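Local coordinates for protein glutathione transferase gst1-6 (Anopheles dirus, PDB 1V2A) that probably catalyses the conjugation of glutathione to electrophilic compounds as a homodimeric, Delta-class glutathione transferase, a detoxification enzyme, at residues B[177-180]-B[181-185]; B[102-105]-B[106-110]. All blocks are in the same frame, centred on the assembly; numbering follows the deposited sequence.

Contact 1: B[177-180]-B[181-185]; sequences IRAW and LERVR
Trp180 and Val184 sit one turn apart on helix 175-185, their side chains lying alongside each other and pointing the same way. At the root of the tryptophan, Trp180 CB lies 4.1 Å from Arg183 NH2. With CG anti to the backbone N (chi1 167°), the indole swings forward along the helix. On the pyrrole side, Val184 CG2 rides over one face of the ring, offset toward the rim, and comes 3.4 Å from Trp180 NE1. On the benzo side, Trp180 CZ3 meets Leu181 CD1 at 3.4 Å, the leucine coming in obliquely. The indole N-H itself is spent on Asp154 OD1, which pins the ring's rotation. Arg183 folds back, its chain bent at chi3, until one face of the guanidinium lies over the backbone of Ala179 and Trp180; its NE bonds to Ala143 O. Underneath, Val184 N reaches Trp180 O at 3.1 Å in a nearly straight bond, and Arg183 N binds Ala179 O at 3.2 Å. Leu157 and Val161 of helix 152-162 and Val139 of helix 122-141 also touch the indole. This is i to i+4 packing on the buried face of an amphipathic helix in the all-helical C-terminal domain of the glutathione transferase fold.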
# COMPACT_ATOMS: atom_id res chain seq x y z
N ILE B 177 -2.90 -8.88 -20.30
CA ILE B 177 -2.11 -7.75 -19.81
C ILE B 177 -1.67 -6.94 -21.04
O ILE B 177 -1.82 -5.72 -21.07
CB ILE B 177 -0.86 -8.21 -19.03
CG1 ILE B 177 -1.30 -8.93 -17.75
CG2 ILE B 177 0.03 -7.01 -18.70
CD1 ILE B 177 -0.14 -9.40 -16.89
N ARG B 178 -1.17 -7.63 -22.06
CA ARG B 178 -0.72 -6.95 -23.26
C ARG B 178 -1.88 -6.15 -23.85
O ARG B 178 -1.73 -4.96 -24.16
CB ARG B 178 -0.19 -7.94 -24.30
CG ARG B 178 1.10 -8.66 -23.89
CD ARG B 178 1.83 -9.28 -25.08
NE ARG B 178 1.05 -10.34 -25.73
CZ ARG B 178 0.92 -11.57 -25.24
NH1 ARG B 178 1.51 -11.89 -24.10
NH2 ARG B 178 0.17 -12.46 -25.87
N ALA B 179 -3.03 -6.79 -24.01
CA ALA B 179 -4.18 -6.10 -24.56
C ALA B 179 -4.49 -4.88 -23.70
O ALA B 179 -4.56 -3.76 -24.20
CB ALA B 179 -5.39 -7.04 -24.59
N TRP B 180 -4.66 -5.12 -22.40
CA TRP B 180 -4.95 -4.09 -21.41
C TRP B 180 -3.98 -2.92 -21.51
O TRP B 180 -4.38 -1.76 -21.34
CB TRP B 180 -4.90 -4.70 -20.00
CG TRP B 180 -4.88 -3.70 -18.89
CD1 TRP B 180 -5.91 -2.92 -18.47
CD2 TRP B 180 -3.75 -3.36 -18.07
NE1 TRP B 180 -5.50 -2.12 -17.43
CE2 TRP B 180 -4.18 -2.37 -17.17
CE3 TRP B 180 -2.42 -3.80 -18.01
CZ2 TRP B 180 -3.33 -1.80 -16.21
CZ3 TRP B 180 -1.58 -3.24 -17.05
CH2 TRP B 180 -2.04 -2.25 -16.17
N LEU B 181 -2.71 -3.21 -21.78
CA LEU B 181 -1.70 -2.16 -21.91
C LEU B 181 -2.06 -1.16 -23.01
O LEU B 181 -2.06 0.05 -22.80
CB LEU B 181 -0.32 -2.74 -22.22
CG LEU B 181 0.66 -3.19 -21.13
CD1 LEU B 181 0.30 -2.55 -19.80
CD2 LEU B 181 0.67 -4.70 -21.02
N GLU B 182 -2.36 -1.69 -24.20
CA GLU B 182 -2.71 -0.85 -25.34
C GLU B 182 -3.93 0.02 -25.02
O GLU B 182 -3.96 1.21 -25.34
CB GLU B 182 -2.99 -1.73 -26.56
CG GLU B 182 -2.11 -2.98 -26.64
CD GLU B 182 -0.65 -2.68 -26.96
OE1 GLU B 182 -0.07 -1.76 -26.34
OE2 GLU B 182 -0.09 -3.39 -27.82
N ARG B 183 -4.94 -0.59 -24.39
CA ARG B 183 -6.16 0.10 -24.02
C ARG B 183 -5.89 1.33 -23.16
O ARG B 183 -6.35 2.44 -23.47
CB ARG B 183 -7.11 -0.83 -23.25
CG ARG B 183 -8.22 -1.46 -24.07
CD ARG B 183 -9.36 -1.98 -23.20
NE ARG B 183 -8.95 -3.13 -22.40
CZ ARG B 183 -8.70 -4.34 -22.90
NH1 ARG B 183 -8.83 -4.55 -24.20
NH2 ARG B 183 -8.32 -5.33 -22.11
N VAL B 184 -5.14 1.14 -22.08
CA VAL B 184 -4.84 2.23 -21.16
C VAL B 184 -4.01 3.34 -21.77
O VAL B 184 -4.34 4.51 -21.65
CB VAL B 184 -4.12 1.69 -19.91
CG1 VAL B 184 -3.69 2.85 -19.01
CG2 VAL B 184 -5.04 0.76 -19.16
N ARG B 185 -2.92 2.96 -22.44
CA ARG B 185 -2.05 3.96 -23.05
C ARG B 185 -2.78 4.73 -24.15
O ARG B 185 -2.54 5.93 -24.35
CB ARG B 185 -0.80 3.27 -23.58
CG ARG B 185 -0.24 2.31 -22.54
CD ARG B 185 1.22 2.00 -22.73
NE ARG B 185 1.45 0.66 -23.25
CZ ARG B 185 2.52 -0.06 -22.95
NH1 ARG B 185 3.44 0.43 -22.14
NH2 ARG B 185 2.66 -1.28 -23.47

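Contact 2: B[102-105]-B[106-110]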
# COMPACT_ATOMS: atom_id res chain seq x y z
N THR B 102 2.04 -6.10 -3.78
CA THR B 102 2.14 -7.40 -4.41
C THR B 102 2.95 -7.39 -5.69
O THR B 102 4.06 -7.92 -5.74
CB THR B 102 0.76 -7.99 -4.73
OG1 THR B 102 0.02 -8.15 -3.51
CG2 THR B 102 0.89 -9.35 -5.42
N LEU B 103 2.41 -6.75 -6.73
CA LEU B 103 3.06 -6.70 -8.03
C LEU B 103 4.32 -5.87 -8.12
O LEU B 103 5.37 -6.38 -8.50
CB LEU B 103 2.07 -6.22 -9.10
CG LEU B 103 2.52 -6.24 -10.57
CD1 LEU B 103 3.28 -7.51 -10.89
CD2 LEU B 103 1.30 -6.12 -11.46
N TYR B 104 4.24 -4.59 -7.76
CA TYR B 104 5.42 -3.75 -7.84
C TYR B 104 6.50 -4.14 -6.83
O TYR B 104 7.70 -3.96 -7.08
CB TYR B 104 5.05 -2.27 -7.67
CG TYR B 104 6.18 -1.35 -8.07
CD1 TYR B 104 6.69 -1.37 -9.37
CD2 TYR B 104 6.79 -0.52 -7.13
CE1 TYR B 104 7.80 -0.60 -9.72
CE2 TYR B 104 7.90 0.27 -7.47
CZ TYR B 104 8.40 0.22 -8.77
OH TYR B 104 9.49 0.97 -9.11
N LYS B 105 6.06 -4.67 -5.69
CA LYS B 105 6.99 -5.08 -4.64
C LYS B 105 7.88 -6.21 -5.14
O LYS B 105 9.09 -6.23 -4.87
CB LYS B 105 6.21 -5.56 -3.41
CG LYS B 105 7.02 -6.39 -2.40
CD LYS B 105 7.99 -5.56 -1.54
CE LYS B 105 9.17 -5.03 -2.35
NZ LYS B 105 10.16 -4.24 -1.56
N ARG B 106 7.27 -7.15 -5.85
CA ARG B 106 8.00 -8.29 -6.37
C ARG B 106 8.82 -7.93 -7.61
O ARG B 106 9.77 -8.63 -7.94
CB ARG B 106 7.02 -9.43 -6.65
CG ARG B 106 6.38 -9.97 -5.37
CD ARG B 106 5.29 -10.98 -5.65
NE ARG B 106 4.54 -11.32 -4.45
CZ ARG B 106 3.53 -12.19 -4.41
NH1 ARG B 106 3.15 -12.82 -5.51
NH2 ARG B 106 2.89 -12.42 -3.26
N ILE B 107 8.45 -6.85 -8.29
CA ILE B 107 9.19 -6.43 -9.48
C ILE B 107 10.46 -5.72 -9.05
O ILE B 107 11.56 -6.11 -9.43
CB ILE B 107 8.39 -5.41 -10.35
CG1 ILE B 107 7.09 -6.03 -10.86
CG2 ILE B 107 9.26 -4.95 -11.51
CD1 ILE B 107 7.26 -7.44 -11.39
N ILE B 108 10.28 -4.66 -8.27
CA ILE B 108 11.37 -3.84 -7.77
C ILE B 108 12.35 -4.66 -6.92
O ILE B 108 13.53 -4.33 -6.85
CB ILE B 108 10.79 -2.65 -6.96
CG1 ILE B 108 11.20 -1.33 -7.62
CG2 ILE B 108 11.22 -2.72 -5.50
CD1 ILE B 108 12.67 -1.07 -7.60
N ASP B 109 11.85 -5.70 -6.26
CA ASP B 109 12.74 -6.55 -5.46
C ASP B 109 13.74 -7.16 -6.44
O ASP B 109 14.94 -7.08 -6.24
CB ASP B 109 11.96 -7.67 -4.76
CG ASP B 109 11.37 -7.23 -3.42
OD1 ASP B 109 11.65 -6.09 -2.98
OD2 ASP B 109 10.64 -8.03 -2.80
N VAL B 110 13.22 -7.74 -7.52
CA VAL B 110 14.07 -8.35 -8.54
C VAL B 110 15.04 -7.31 -9.12
O VAL B 110 16.24 -7.56 -9.22
CB VAL B 110 13.24 -8.94 -9.69
CG1 VAL B 110 14.16 -9.62 -10.68
CG2 VAL B 110 12.23 -9.93 -9.17
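Tyr104 leans over Ile108 on the next turn of helix 86-115, and the backbone beneath them makes the straightest bond here: Ile108 N to Tyr104 O, 2.9 Å with an N-H...O angle of 166°. Tyr104 O also receives a weak bond from Ile107 N, whose N-H is shared with Leu103 O in a second weak bond, 3.1 Å long and bent to 133°. Arg106 N gives Thr102 O another weak one at 3.3 Å. The tyrosine ring takes Ile108 CB over one face toward its rim, while Ile108 CG1 lies 3.4 Å from Tyr104 CZ; Pro10 and Pro11, the latter lining the glutathione pocket, also touch the Tyr104 side chain. Helix 86-115 so carries Tyr104 to the cleft between the thioredoxin-like and the helical domain, where glutathione transferases bind their substrates. Arg106 runs back along the helix, extended from CG to NE, and Thr102 CG2 sits 4.0 Å from Arg106 CZ, over the centre of one guanidinium face. Arg106 NH1 is satisfied by Lys127 O. Thr102 OG1 makes a weak bond to Gln48 OE1 of the second subunit. Lys105, bent at chi2 and chi3, curls over to form a salt bridge between its NZ and Asp109 OD1, although the place of Asp109 OD1 is doubtful; Lys105 also packs against Lys105 of the second subunit.

Overall arrangement
Contact 2 comes first along the chain, on helix 86-115, and contact 1 follows on helix 175-185, both in the helical C-terminal domain. Their centres are 20 Å apart and their nearest atoms about 7 Å, so they do not touch directly. Helices 122-141 and 152-162 connect them: Leu135 meets both Leu103 and Ile177, while helix 152-162 carries Thr160 against Tyr104 and Leu157 and Val161 against Trp180. Their surroundings differ. Residues 102-110 reach the second subunit, and the Tyr104 side chain lies about 5 Å from the bound glutathione sulfonic acid. Residues 177-185 meet no other chain of the dimer and belong to the domain's own packing.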